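Local structure of inorganic polyphosphate/ATP-glucomannokinase (Arthrobacter sp., 1WOQ) at residues A12-I17 against V29-G34; T22-G27 against E56-V61; P48-S53 against D98-N103; D196-L201 against D229-N234; L217-G222 against P240-V245. The protein catalyses the phosphorylation of glucose and mannose, using inorganic polyphosphate or ATP as phosphate donor, as a kinase of the ROK family. All blocks are in the same frame, centred on the assembly; numbering follows the deposited sequence.

Interaction 1: A12-I17 against V29-G34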
# COMPACT_ATOMS: atom_id res chain seq x y z
N ALA A 12 -13.62 -16.94 -9.27
CA ALA A 12 -14.39 -15.88 -8.65
C ALA A 12 -13.54 -14.68 -8.25
O ALA A 12 -12.50 -14.82 -7.60
CB ALA A 12 -15.12 -16.42 -7.43
N PRO A 13 -13.97 -13.47 -8.64
CA PRO A 13 -13.21 -12.27 -8.29
C PRO A 13 -13.46 -11.92 -6.82
O PRO A 13 -14.35 -12.48 -6.18
CB PRO A 13 -13.78 -11.22 -9.24
CG PRO A 13 -15.21 -11.63 -9.35
CD PRO A 13 -15.11 -13.14 -9.50
N LEU A 14 -12.65 -11.00 -6.29
CA LEU A 14 -12.80 -10.57 -4.91
C LEU A 14 -12.70 -9.06 -4.85
O LEU A 14 -11.96 -8.45 -5.63
CB LEU A 14 -11.70 -11.19 -4.03
CG LEU A 14 -11.77 -12.68 -3.72
CD1 LEU A 14 -10.51 -13.09 -2.96
CD2 LEU A 14 -13.01 -12.99 -2.89
N ILE A 15 -13.43 -8.45 -3.92
CA ILE A 15 -13.38 -7.01 -3.77
C ILE A 15 -12.19 -6.63 -2.90
O ILE A 15 -11.95 -7.24 -1.87
CB ILE A 15 -14.68 -6.46 -3.11
CG1 ILE A 15 -15.86 -6.63 -4.06
CG2 ILE A 15 -14.48 -4.99 -2.72
CD1 ILE A 15 -17.22 -6.30 -3.44
N GLY A 16 -11.44 -5.63 -3.36
CA GLY A 16 -10.30 -5.13 -2.62
C GLY A 16 -10.53 -3.66 -2.36
O GLY A 16 -11.01 -2.95 -3.25
N ILE A 17 -10.21 -3.19 -1.16
CA ILE A 17 -10.41 -1.79 -0.79
C ILE A 17 -9.08 -1.20 -0.31
O ILE A 17 -8.38 -1.82 0.48
CB ILE A 17 -11.44 -1.66 0.36
CG1 ILE A 17 -12.77 -2.31 -0.06
CG2 ILE A 17 -11.67 -0.19 0.71
CD1 ILE A 17 -13.48 -1.59 -1.20
N VAL A 29 -11.53 -7.43 -8.17
CA VAL A 29 -10.30 -8.00 -8.69
C VAL A 29 -10.38 -9.42 -9.23
O VAL A 29 -10.89 -10.33 -8.57
CB VAL A 29 -9.20 -7.97 -7.61
CG1 VAL A 29 -7.87 -8.44 -8.18
CG2 VAL A 29 -9.05 -6.55 -7.05
N ASP A 30 -9.88 -9.58 -10.45
CA ASP A 30 -9.82 -10.87 -11.12
C ASP A 30 -8.40 -11.35 -10.81
O ASP A 30 -7.44 -10.86 -11.40
CB ASP A 30 -9.99 -10.71 -12.63
CG ASP A 30 -9.91 -12.03 -13.37
OD1 ASP A 30 -9.02 -12.84 -13.05
OD2 ASP A 30 -10.73 -12.24 -14.29
N LEU A 31 -8.28 -12.29 -9.88
CA LEU A 31 -6.96 -12.78 -9.49
C LEU A 31 -6.24 -13.58 -10.57
O LEU A 31 -5.04 -13.85 -10.45
CB LEU A 31 -7.07 -13.60 -8.20
CG LEU A 31 -7.34 -12.74 -6.96
CD1 LEU A 31 -7.46 -13.61 -5.72
CD2 LEU A 31 -6.21 -11.73 -6.78
N LYS A 32 -6.95 -13.93 -11.63
CA LYS A 32 -6.33 -14.67 -12.72
C LYS A 32 -5.47 -13.74 -13.58
O LYS A 32 -4.44 -14.15 -14.10
CB LYS A 32 -7.40 -15.35 -13.58
CG LYS A 32 -7.74 -16.76 -13.13
CD LYS A 32 -8.12 -16.82 -11.66
CE LYS A 32 -8.32 -18.26 -11.20
NZ LYS A 32 -8.67 -18.34 -9.75
N LYS A 33 -5.90 -12.49 -13.72
CA LYS A 33 -5.16 -11.52 -14.52
C LYS A 33 -4.47 -10.46 -13.67
O LYS A 33 -3.59 -9.75 -14.15
CB LYS A 33 -6.08 -10.83 -15.53
CG LYS A 33 -6.78 -11.75 -16.52
CD LYS A 33 -7.93 -12.50 -15.87
CE LYS A 33 -8.72 -13.30 -16.90
NZ LYS A 33 -9.90 -13.98 -16.29
N GLY A 34 -4.87 -10.35 -12.41
CA GLY A 34 -4.27 -9.35 -11.55
C GLY A 34 -4.76 -7.96 -11.91
O GLY A 34 -4.06 -6.97 -11.69
O HOH W 1 -10.30 -14.11 -9.23
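The open end of the N-terminal beta hairpin, strands 14-19 and 23-30, is closed by L14 and V29, an antiparallel hydrogen-bonded pair. L14 N donates to V29 O at 3.0 Å, and V29 N returns a bond to L14 O at 2.8 Å, so both backbone groups of each residue are used. P13 CB lies 3.1 Å from V29 O, the oxygen that accepts L14 N. Beyond the pair the chains diverge, and one water spans the gap: it donates to A12 O at 2.8 Å and accepts from L31 N at the same distance. The leucines on this side meet through their branch ends, L14 CD1 and L31 CD1, 4.1 Å apart. Both carry CG beside the backbone N and opposite the carbonyl carbon (chi1 -72°), and their chains run across one another at a slant. At D30 the strand ends in an Asx turn. D30 OD1 takes K32 N at 2.7 Å and K33 N from above the carboxylate plane, while D30 OD2 forms a salt bridge with K33 NZ at 2.8 Å. The carboxylate of D30 thus holds the turn that leads into strand 35-44. L14, V29 and L31 lie against helix 250-262, touching I259, I252, A256 and A260. I15 points from the other face of the sheet onto L65 and S66 of helix 51-66, and its backbone pairs with G79 of strand 78-82.

Interaction 2: T22-G27 against E56-V61. With PO4 (phosphate ion), chain E.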
# COMPACT_ATOMS: atom_id res chain seq x y z
N THR A 22 -6.13 10.60 1.09
CA THR A 22 -7.10 11.47 0.43
C THR A 22 -8.29 10.74 -0.18
O THR A 22 -9.32 11.35 -0.46
CB THR A 22 -6.43 12.31 -0.68
OG1 THR A 22 -5.94 11.45 -1.71
CG2 THR A 22 -5.27 13.11 -0.10
N GLY A 23 -8.16 9.44 -0.40
CA GLY A 23 -9.27 8.70 -0.98
C GLY A 23 -9.36 7.25 -0.55
O GLY A 23 -8.36 6.62 -0.22
N ILE A 24 -10.59 6.74 -0.54
CA ILE A 24 -10.85 5.35 -0.19
C ILE A 24 -11.43 4.77 -1.47
O ILE A 24 -12.54 5.12 -1.87
CB ILE A 24 -11.87 5.23 0.95
CG1 ILE A 24 -11.22 5.74 2.25
CG2 ILE A 24 -12.33 3.78 1.10
CD1 ILE A 24 -12.12 5.67 3.45
N LYS A 25 -10.67 3.91 -2.11
CA LYS A 25 -11.09 3.33 -3.37
C LYS A 25 -11.15 1.82 -3.35
O LYS A 25 -10.49 1.16 -2.54
CB LYS A 25 -10.14 3.79 -4.48
CG LYS A 25 -8.68 3.59 -4.15
CD LYS A 25 -7.77 4.16 -5.23
CE LYS A 25 -6.32 4.08 -4.81
NZ LYS A 25 -5.40 4.66 -5.83
N GLY A 26 -11.94 1.26 -4.26
CA GLY A 26 -12.06 -0.18 -4.32
C GLY A 26 -12.27 -0.65 -5.74
O GLY A 26 -12.54 0.14 -6.64
N GLY A 27 -12.13 -1.95 -5.93
CA GLY A 27 -12.32 -2.53 -7.24
C GLY A 27 -12.59 -4.01 -7.11
O GLY A 27 -12.30 -4.61 -6.08
N GLU A 56 -17.90 3.80 7.56
CA GLU A 56 -19.03 4.20 6.72
C GLU A 56 -18.61 4.35 5.26
O GLU A 56 -19.31 3.91 4.36
CB GLU A 56 -19.64 5.51 7.23
CG GLU A 56 -20.39 5.38 8.54
CD GLU A 56 -21.48 4.32 8.48
OE1 GLU A 56 -22.27 4.34 7.51
OE2 GLU A 56 -21.56 3.48 9.41
N ALA A 57 -17.45 4.97 5.04
CA ALA A 57 -16.95 5.18 3.68
C ALA A 57 -16.65 3.84 2.99
O ALA A 57 -16.96 3.65 1.81
CB ALA A 57 -15.69 6.05 3.71
N VAL A 58 -16.03 2.92 3.73
CA VAL A 58 -15.72 1.62 3.17
C VAL A 58 -17.02 0.91 2.80
O VAL A 58 -17.11 0.29 1.73
CB VAL A 58 -14.92 0.77 4.17
CG1 VAL A 58 -14.78 -0.67 3.67
CG2 VAL A 58 -13.54 1.38 4.36
N ALA A 59 -18.02 1.00 3.66
CA ALA A 59 -19.31 0.38 3.39
C ALA A 59 -19.90 0.88 2.08
O ALA A 59 -20.45 0.10 1.30
CB ALA A 59 -20.27 0.64 4.54
N LEU A 60 -19.80 2.18 1.83
CA LEU A 60 -20.34 2.75 0.60
C LEU A 60 -19.61 2.22 -0.63
O LEU A 60 -20.25 1.91 -1.64
CB LEU A 60 -20.26 4.28 0.62
CG LEU A 60 -21.19 4.97 1.62
CD1 LEU A 60 -20.83 6.44 1.72
CD2 LEU A 60 -22.64 4.79 1.19
N VAL A 61 -18.29 2.11 -0.56
CA VAL A 61 -17.53 1.60 -1.70
C VAL A 61 -17.91 0.15 -1.97
O VAL A 61 -18.16 -0.24 -3.11
CB VAL A 61 -16.00 1.70 -1.47
CG1 VAL A 61 -15.26 1.09 -2.67
CG2 VAL A 61 -15.59 3.15 -1.29
P PO4 E . -6.07 7.95 -4.46
O1 PO4 E . -6.24 7.87 -6.04
O2 PO4 E . -5.82 9.32 -3.88
O3 PO4 E . -7.44 7.40 -3.99
O4 PO4 E . -4.96 6.94 -4.19
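V61 CG1 lies over one face of the flat K25-G26 peptide at its nitrogen end, 3.7 Å from G26 N; in the strand, K25 is backbone-bonded to D18 on strand 14-19 and G26 to F41 on strand 35-44. This is helix 51-66 packed on the first beta sheet of the actin-like ATPase (ASKHA) fold. The axes of 23-27 and 56-61 run in similar directions, 30° apart, and approach to 8.5 Å. G26 has no side chain, which lets V61 come down onto the backbone; its other methyl, CG2, sits 3.7 Å from I24 O. I24 supplies the rest of the interface. Its CG1 stands beside the backbone N (chi1 -69°) and sends CD1 forward to A57 CB at 3.6 Å, whereas CG2 touches both V58 CG2 and V61 CG2. I17 and V43 on the neighbouring strands extend this apolar layer. K25 leaves the opposite face of the sheet. Its chain is extended beyond CG and reaches a phosphate ion, probably taken from the crystallisation liquor, which R42 NE also binds; N248 O is a further acceptor for the ammonium group. The position, next to the glycine-rich turn between the first two strands, is consistent with a site for phosphate groups of a donor. K25 NZ donates to phosphate O4 at 2.8 Å and, weakly, to O1 at 3.3 Å.

Interaction 3: P48-S53 against D98-N103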
# COMPACT_ATOMS: atom_id res chain seq x y z
N PRO A 48 -12.32 14.35 10.20
CA PRO A 48 -11.21 13.43 10.50
C PRO A 48 -11.52 12.00 10.07
O PRO A 48 -12.68 11.61 9.96
CB PRO A 48 -11.07 13.55 12.02
CG PRO A 48 -12.48 13.77 12.45
CD PRO A 48 -12.98 14.79 11.44
N ALA A 49 -10.47 11.22 9.81
CA ALA A 49 -10.64 9.84 9.39
C ALA A 49 -10.63 8.93 10.61
O ALA A 49 -9.61 8.33 10.94
CB ALA A 49 -9.53 9.44 8.42
N THR A 50 -11.77 8.84 11.28
CA THR A 50 -11.90 8.02 12.48
C THR A 50 -12.45 6.64 12.12
O THR A 50 -13.02 6.46 11.05
CB THR A 50 -12.87 8.65 13.49
OG1 THR A 50 -14.18 8.70 12.93
CG2 THR A 50 -12.41 10.05 13.86
N PRO A 51 -12.28 5.66 13.02
CA PRO A 51 -12.78 4.31 12.76
C PRO A 51 -14.23 4.33 12.28
O PRO A 51 -14.58 3.66 11.31
CB PRO A 51 -12.63 3.63 14.12
CG PRO A 51 -11.37 4.26 14.64
CD PRO A 51 -11.58 5.72 14.32
N GLU A 52 -15.06 5.11 12.96
CA GLU A 52 -16.47 5.20 12.60
C GLU A 52 -16.71 5.81 11.22
O GLU A 52 -17.47 5.25 10.42
CB GLU A 52 -17.22 6.01 13.66
CG GLU A 52 -18.67 6.28 13.33
CD GLU A 52 -19.45 6.82 14.52
OE1 GLU A 52 -19.63 6.06 15.49
OE2 GLU A 52 -19.87 7.99 14.47
N SER A 53 -16.07 6.93 10.92
CA SER A 53 -16.25 7.59 9.63
C SER A 53 -15.68 6.77 8.49
O SER A 53 -16.29 6.66 7.42
CB SER A 53 -15.61 8.99 9.63
OG SER A 53 -14.19 8.90 9.69
N ASP A 98 -5.80 9.33 12.35
CA ASP A 98 -6.25 9.62 13.71
C ASP A 98 -5.75 8.56 14.70
O ASP A 98 -5.90 7.36 14.47
CB ASP A 98 -7.78 9.67 13.77
CG ASP A 98 -8.28 10.35 15.03
OD1 ASP A 98 -8.23 11.60 15.09
OD2 ASP A 98 -8.71 9.64 15.96
N LYS A 99 -5.19 9.02 15.81
CA LYS A 99 -4.66 8.11 16.81
C LYS A 99 -5.69 7.19 17.46
O LYS A 99 -5.32 6.23 18.14
CB LYS A 99 -3.88 8.90 17.87
CG LYS A 99 -2.71 9.66 17.27
CD LYS A 99 -1.76 8.71 16.53
CE LYS A 99 -0.73 9.46 15.70
NZ LYS A 99 -1.37 10.18 14.56
N SER A 100 -6.97 7.46 17.25
CA SER A 100 -8.02 6.62 17.82
C SER A 100 -7.97 5.25 17.15
O SER A 100 -8.60 4.30 17.60
CB SER A 100 -9.40 7.25 17.61
OG SER A 100 -9.71 7.38 16.23
N TRP A 101 -7.21 5.15 16.06
CA TRP A 101 -7.07 3.90 15.34
C TRP A 101 -6.22 2.91 16.13
O TRP A 101 -6.39 1.70 16.00
CB TRP A 101 -6.44 4.13 13.97
CG TRP A 101 -7.43 4.50 12.92
CD1 TRP A 101 -7.58 5.72 12.32
CD2 TRP A 101 -8.41 3.64 12.33
NE1 TRP A 101 -8.60 5.67 11.40
CE2 TRP A 101 -9.13 4.40 11.39
CE3 TRP A 101 -8.76 2.30 12.52
CZ2 TRP A 101 -10.17 3.87 10.62
CZ3 TRP A 101 -9.80 1.76 11.77
CH2 TRP A 101 -10.49 2.55 10.83
N LEU A 102 -5.30 3.43 16.94
CA LEU A 102 -4.42 2.58 17.73
C LEU A 102 -5.20 1.58 18.57
O LEU A 102 -6.15 1.94 19.28
CB LEU A 102 -3.52 3.43 18.62
CG LEU A 102 -2.49 4.30 17.89
CD1 LEU A 102 -1.68 5.10 18.91
CD2 LEU A 102 -1.57 3.41 17.06
N ASN A 103 -4.79 0.31 18.49
CA ASN A 103 -5.41 -0.78 19.23
C ASN A 103 -6.84 -1.10 18.79
O ASN A 103 -7.58 -1.79 19.49
CB ASN A 103 -5.38 -0.49 20.73
CG ASN A 103 -4.97 -1.70 21.54
OD1 ASN A 103 -4.92 -1.65 22.77
ND2 ASN A 103 -4.66 -2.80 20.86
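W101 lays its indole against P51, the first residue of helix 51-66, and so joins the capping box that starts this helix to the 3-10 turn 99-101 that precedes helix 106-114, in the part of the actin-like ATPase fold that carries the first sheet. From CB the side chain sets out with CG opposite the carbonyl carbon (chi1 -85°), which swings the ring toward 48-53. On the pyrrole side CD1 passes 3.6 Å from A49 O, and NE1 donates to the same oxygen at 2.9 Å. The bond is bent, with 142° at the hydrogen, and A49 O lies near the ring edge but somewhat out of its plane. At the ring fusion, CD2 is met by P51 CG at 3.8 Å. Farther out, CZ2 comes within 3.4 Å of P51 CA, and CH2 is almost as close. P51 CA thereby stands over the six-membered ring, 27° off its normal, in a CH-pi contact, and the proline ring spreads across the same face. F82, L109 and I106 are further neighbours of the indole, which is buried. D98 OD2 accepts S100 N in an Asx turn, and D98 CB packs on A49 O. In the capping box T50, at the N-cap, accepts S53 N through OG1, and T50 N donates to S53 OG at 2.9 Å. Where the two segments press together beside the indole, P51 CD lies 3.1 Å from S100 OG.

Interaction 4: D196-L201 against D229-N234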
# COMPACT_ATOMS: atom_id res chain seq x y z
N ASP A 196 15.67 17.40 -8.27
CA ASP A 196 17.08 17.11 -8.03
C ASP A 196 17.42 17.11 -6.55
O ASP A 196 18.20 16.28 -6.08
CB ASP A 196 17.98 18.10 -8.77
CG ASP A 196 17.87 17.99 -10.27
OD1 ASP A 196 17.73 16.85 -10.77
OD2 ASP A 196 17.94 19.03 -10.96
N GLU A 197 16.85 18.06 -5.80
CA GLU A 197 17.11 18.12 -4.37
C GLU A 197 16.49 16.90 -3.71
O GLU A 197 17.04 16.33 -2.77
CB GLU A 197 16.54 19.41 -3.78
CG GLU A 197 17.19 20.67 -4.35
CD GLU A 197 16.60 21.95 -3.78
OE1 GLU A 197 15.36 22.09 -3.81
OE2 GLU A 197 17.37 22.81 -3.32
N TYR A 198 15.33 16.48 -4.23
CA TYR A 198 14.63 15.31 -3.71
C TYR A 198 15.49 14.08 -3.99
O TYR A 198 15.52 13.14 -3.20
CB TYR A 198 13.26 15.17 -4.38
CG TYR A 198 12.36 14.10 -3.78
CD1 TYR A 198 12.13 14.05 -2.40
CD2 TYR A 198 11.71 13.17 -4.59
CE1 TYR A 198 11.28 13.09 -1.85
CE2 TYR A 198 10.85 12.21 -4.05
CZ TYR A 198 10.64 12.18 -2.68
OH TYR A 198 9.79 11.23 -2.14
N SER A 199 16.18 14.09 -5.13
CA SER A 199 17.05 12.98 -5.51
C SER A 199 18.16 12.78 -4.49
O SER A 199 18.61 11.65 -4.26
CB SER A 199 17.66 13.21 -6.90
OG SER A 199 16.66 13.15 -7.90
N VAL A 200 18.63 13.87 -3.89
CA VAL A 200 19.68 13.79 -2.88
C VAL A 200 19.15 13.00 -1.68
O VAL A 200 19.81 12.11 -1.16
CB VAL A 200 20.13 15.19 -2.40
CG1 VAL A 200 21.06 15.07 -1.21
CG2 VAL A 200 20.83 15.92 -3.54
N LEU A 201 17.94 13.36 -1.24
CA LEU A 201 17.31 12.69 -0.12
C LEU A 201 17.07 11.21 -0.42
O LEU A 201 17.28 10.35 0.44
CB LEU A 201 15.97 13.35 0.21
CG LEU A 201 16.04 14.66 1.01
CD1 LEU A 201 14.67 15.31 1.04
CD2 LEU A 201 16.51 14.36 2.42
N ASP A 229 11.11 9.05 -13.56
CA ASP A 229 12.12 9.46 -14.53
C ASP A 229 12.79 10.77 -14.15
O ASP A 229 13.84 11.12 -14.68
CB ASP A 229 11.49 9.57 -15.93
CG ASP A 229 10.33 10.53 -15.97
OD1 ASP A 229 9.36 10.33 -15.20
OD2 ASP A 229 10.37 11.48 -16.78
N GLU A 230 12.18 11.49 -13.21
CA GLU A 230 12.71 12.77 -12.74
C GLU A 230 13.75 12.63 -11.63
O GLU A 230 14.46 13.60 -11.33
CB GLU A 230 11.58 13.66 -12.24
CG GLU A 230 10.66 14.20 -13.32
CD GLU A 230 11.40 15.04 -14.35
OE1 GLU A 230 12.25 15.86 -13.95
OE2 GLU A 230 11.12 14.88 -15.55
N TYR A 231 13.85 11.46 -11.02
CA TYR A 231 14.81 11.28 -9.94
C TYR A 231 15.61 9.98 -9.92
O TYR A 231 16.76 9.98 -9.49
CB TYR A 231 14.11 11.49 -8.59
CG TYR A 231 12.83 10.70 -8.39
CD1 TYR A 231 12.85 9.37 -7.97
CD2 TYR A 231 11.59 11.30 -8.60
CE1 TYR A 231 11.67 8.66 -7.76
CE2 TYR A 231 10.40 10.60 -8.40
CZ TYR A 231 10.45 9.28 -7.98
OH TYR A 231 9.27 8.58 -7.78
N LEU A 232 15.02 8.88 -10.38
CA LEU A 232 15.75 7.62 -10.39
C LEU A 232 17.03 7.71 -11.22
O LEU A 232 18.07 7.19 -10.83
CB LEU A 232 14.87 6.47 -10.89
CG LEU A 232 13.67 6.11 -10.01
CD1 LEU A 232 13.02 4.84 -10.56
CD2 LEU A 232 14.13 5.88 -8.57
N PRO A 233 16.97 8.37 -12.39
CA PRO A 233 18.17 8.48 -13.23
C PRO A 233 19.36 9.14 -12.52
O PRO A 233 20.51 8.90 -12.87
CB PRO A 233 17.68 9.30 -14.42
CG PRO A 233 16.26 8.87 -14.55
CD PRO A 233 15.79 8.87 -13.11
N ASN A 234 19.08 9.97 -11.51
CA ASN A 234 20.13 10.66 -10.77
C ASN A 234 20.78 9.80 -9.68
O ASN A 234 21.87 10.13 -9.20
CB ASN A 234 19.59 11.93 -10.10
CG ASN A 234 19.13 12.96 -11.10
OD1 ASN A 234 19.83 13.25 -12.08
ND2 ASN A 234 17.96 13.54 -10.86
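Y198 directs its edge at the face of Y231, the centroids 5.9 Å apart and the planes at 84°, a T-shaped pair whose nearest carbons are Y198 CD2 and Y231 CD2. Y231 takes its place there with CG set between the backbone N and the carbonyl carbon (chi1 50°). Both hydroxyls find acceptors beyond the pair, Y198 OH at A183 O and Y231 OH at I224 O, while L149 of strand 143-149 touches both side chains. The pair thus fastens the start of helix 195-213 to the loop between strands 217-221 and 241-243, on the outer side of the second sheet of this actin-like ATPase fold. Polar contact is made by S199 and N234. N234 ND2 donates to S199 OG at 3.3 Å, nearly straight at 162° and with the oxygen close to the amide plane; S199 OG donates in turn to W195 O, one turn back in the helix. D196 OD1 also lies 3.3 Å from N234 ND2, the carboxylate and amide planes being strongly turned against each other. Van der Waals packing is tight where S199 OG rests 3.1 Å from Y231 CB, with S199 CB and N234 CB about 4.0 Å apart.

Interaction 5: L217-G222 against P240-V245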
# COMPACT_ATOMS: atom_id res chain seq x y z
N LEU A 217 16.47 -6.12 -5.66
CA LEU A 217 15.76 -5.11 -6.42
C LEU A 217 14.96 -4.16 -5.54
O LEU A 217 14.47 -4.54 -4.48
CB LEU A 217 14.78 -5.79 -7.39
CG LEU A 217 13.84 -4.94 -8.25
CD1 LEU A 217 14.65 -4.23 -9.32
CD2 LEU A 217 12.77 -5.82 -8.89
N PHE A 218 14.86 -2.91 -5.99
CA PHE A 218 14.07 -1.88 -5.31
C PHE A 218 12.95 -1.58 -6.30
O PHE A 218 13.21 -1.42 -7.49
CB PHE A 218 14.87 -0.59 -5.13
CG PHE A 218 15.68 -0.53 -3.86
CD1 PHE A 218 17.03 -0.18 -3.91
CD2 PHE A 218 15.09 -0.73 -2.62
CE1 PHE A 218 17.78 -0.04 -2.74
CE2 PHE A 218 15.83 -0.59 -1.44
CZ PHE A 218 17.17 -0.24 -1.51
N ILE A 219 11.72 -1.51 -5.81
CA ILE A 219 10.59 -1.18 -6.67
C ILE A 219 9.96 0.05 -6.02
O ILE A 219 9.60 0.00 -4.84
CB ILE A 219 9.55 -2.31 -6.74
CG1 ILE A 219 10.17 -3.55 -7.37
CG2 ILE A 219 8.34 -1.85 -7.55
CD1 ILE A 219 9.28 -4.78 -7.31
N VAL A 220 9.85 1.14 -6.76
CA VAL A 220 9.30 2.36 -6.20
C VAL A 220 7.83 2.55 -6.55
O VAL A 220 7.46 2.65 -7.72
CB VAL A 220 10.09 3.60 -6.67
CG1 VAL A 220 9.52 4.85 -6.02
CG2 VAL A 220 11.57 3.43 -6.31
N GLY A 221 7.00 2.58 -5.51
CA GLY A 221 5.57 2.76 -5.70
C GLY A 221 5.10 4.10 -5.17
O GLY A 221 5.90 4.99 -4.90
N GLY A 222 3.79 4.24 -5.02
CA GLY A 222 3.23 5.49 -4.53
C GLY A 222 2.89 6.40 -5.70
O GLY A 222 3.39 6.21 -6.81
N PRO A 240 19.49 -2.50 -8.55
CA PRO A 240 18.66 -1.97 -9.63
C PRO A 240 17.39 -1.41 -9.00
O PRO A 240 16.89 -1.95 -8.01
CB PRO A 240 18.40 -3.19 -10.51
CG PRO A 240 18.51 -4.34 -9.55
CD PRO A 240 19.68 -3.95 -8.69
N ILE A 241 16.88 -0.32 -9.55
CA ILE A 241 15.68 0.30 -9.00
C ILE A 241 14.75 0.69 -10.13
O ILE A 241 15.14 1.38 -11.08
CB ILE A 241 16.07 1.52 -8.12
CG1 ILE A 241 14.81 2.15 -7.51
CG2 ILE A 241 16.87 2.54 -8.94
CD1 ILE A 241 15.11 3.09 -6.35
N VAL A 242 13.50 0.24 -10.04
CA VAL A 242 12.51 0.51 -11.06
C VAL A 242 11.17 0.91 -10.46
O VAL A 242 10.86 0.59 -9.31
CB VAL A 242 12.28 -0.74 -11.95
CG1 VAL A 242 13.61 -1.25 -12.49
CG2 VAL A 242 11.59 -1.83 -11.15
N PRO A 243 10.35 1.63 -11.24
CA PRO A 243 9.05 2.03 -10.72
C PRO A 243 8.11 0.82 -10.70
O PRO A 243 8.30 -0.14 -11.44
CB PRO A 243 8.60 3.10 -11.71
CG PRO A 243 9.21 2.63 -12.99
CD PRO A 243 10.60 2.23 -12.56
N ALA A 244 7.11 0.87 -9.83
CA ALA A 244 6.14 -0.21 -9.70
C ALA A 244 5.26 -0.30 -10.95
O ALA A 244 4.98 0.71 -11.60
CB ALA A 244 5.26 0.02 -8.47
N VAL A 245 4.83 -1.52 -11.27
CA VAL A 245 3.97 -1.77 -12.42
C VAL A 245 2.55 -1.30 -12.09
O VAL A 245 1.90 -0.63 -12.89
CB VAL A 245 3.95 -3.27 -12.78
CG1 VAL A 245 2.88 -3.55 -13.83
CG2 VAL A 245 5.32 -3.69 -13.30
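F218 and V220 bond to P240, V242 and A244 where the parallel strands 217-221 and 241-243 lie side by side at the edge of the second sheet of the ASKHA fold. F218 N donates to P240 O at 3.0 Å, V242 N to F218 O at 3.1 Å, V220 N to V242 O at 2.8 Å and A244 N, just past the end of strand 241-243, to V220 O at 2.8 Å. Between these bonds the alpha carbons also face oxygens; I219 CA, for example, lies near V242 O. Side chains then pair on each face of the sheet. On the face of F218, V220 and I241, I241 CG1 stands opposite the backbone N (chi1 -178°) and meets F218 CB, while its CD1 continues to V220 CG2 at 3.6 Å. At the start of the strand L217 CD1 bends over P240, 3.9 Å from P240 CG, the two side chains nearly perpendicular. From mid-strand I219 CG2 reaches A244 CA at 3.5 Å. Helix 195-213 covers the patch of F218, V220 and I241: F206 touches V220 and I241 and sets its ring edge-to-face with F218. On the other face I219 and V242 turn toward A136. On its far side strand 217-221 is held by backbone bonds to L145, I147 and L149 of strand 143-149, whereas 241-243 is the outermost strand of this sheet within the chain. E131 of helix 123-134 touches I219 and A244, and its OE1 accepts a hydrogen bond from V245 N.

From the N terminus, interaction 1 closes the first hairpin at its open end. Interaction 2 starts inside that loop and runs on to helix 51-66, so the two cross; they share strand 23-30 and touch where I17 CD1 packs on V61 and G26. Interaction 3 crosses interaction 2 in turn, tying the start of the same helix to the turn before helix 106-114. These three bind the first sheet and its covering helices. Interactions 4 and 5 follow later and cross each other: 196-201 with 229-234 holds helix 195-213 to a loop, while 217-222 with 240-245 completes the second sheet. They meet where L232 packs on I241.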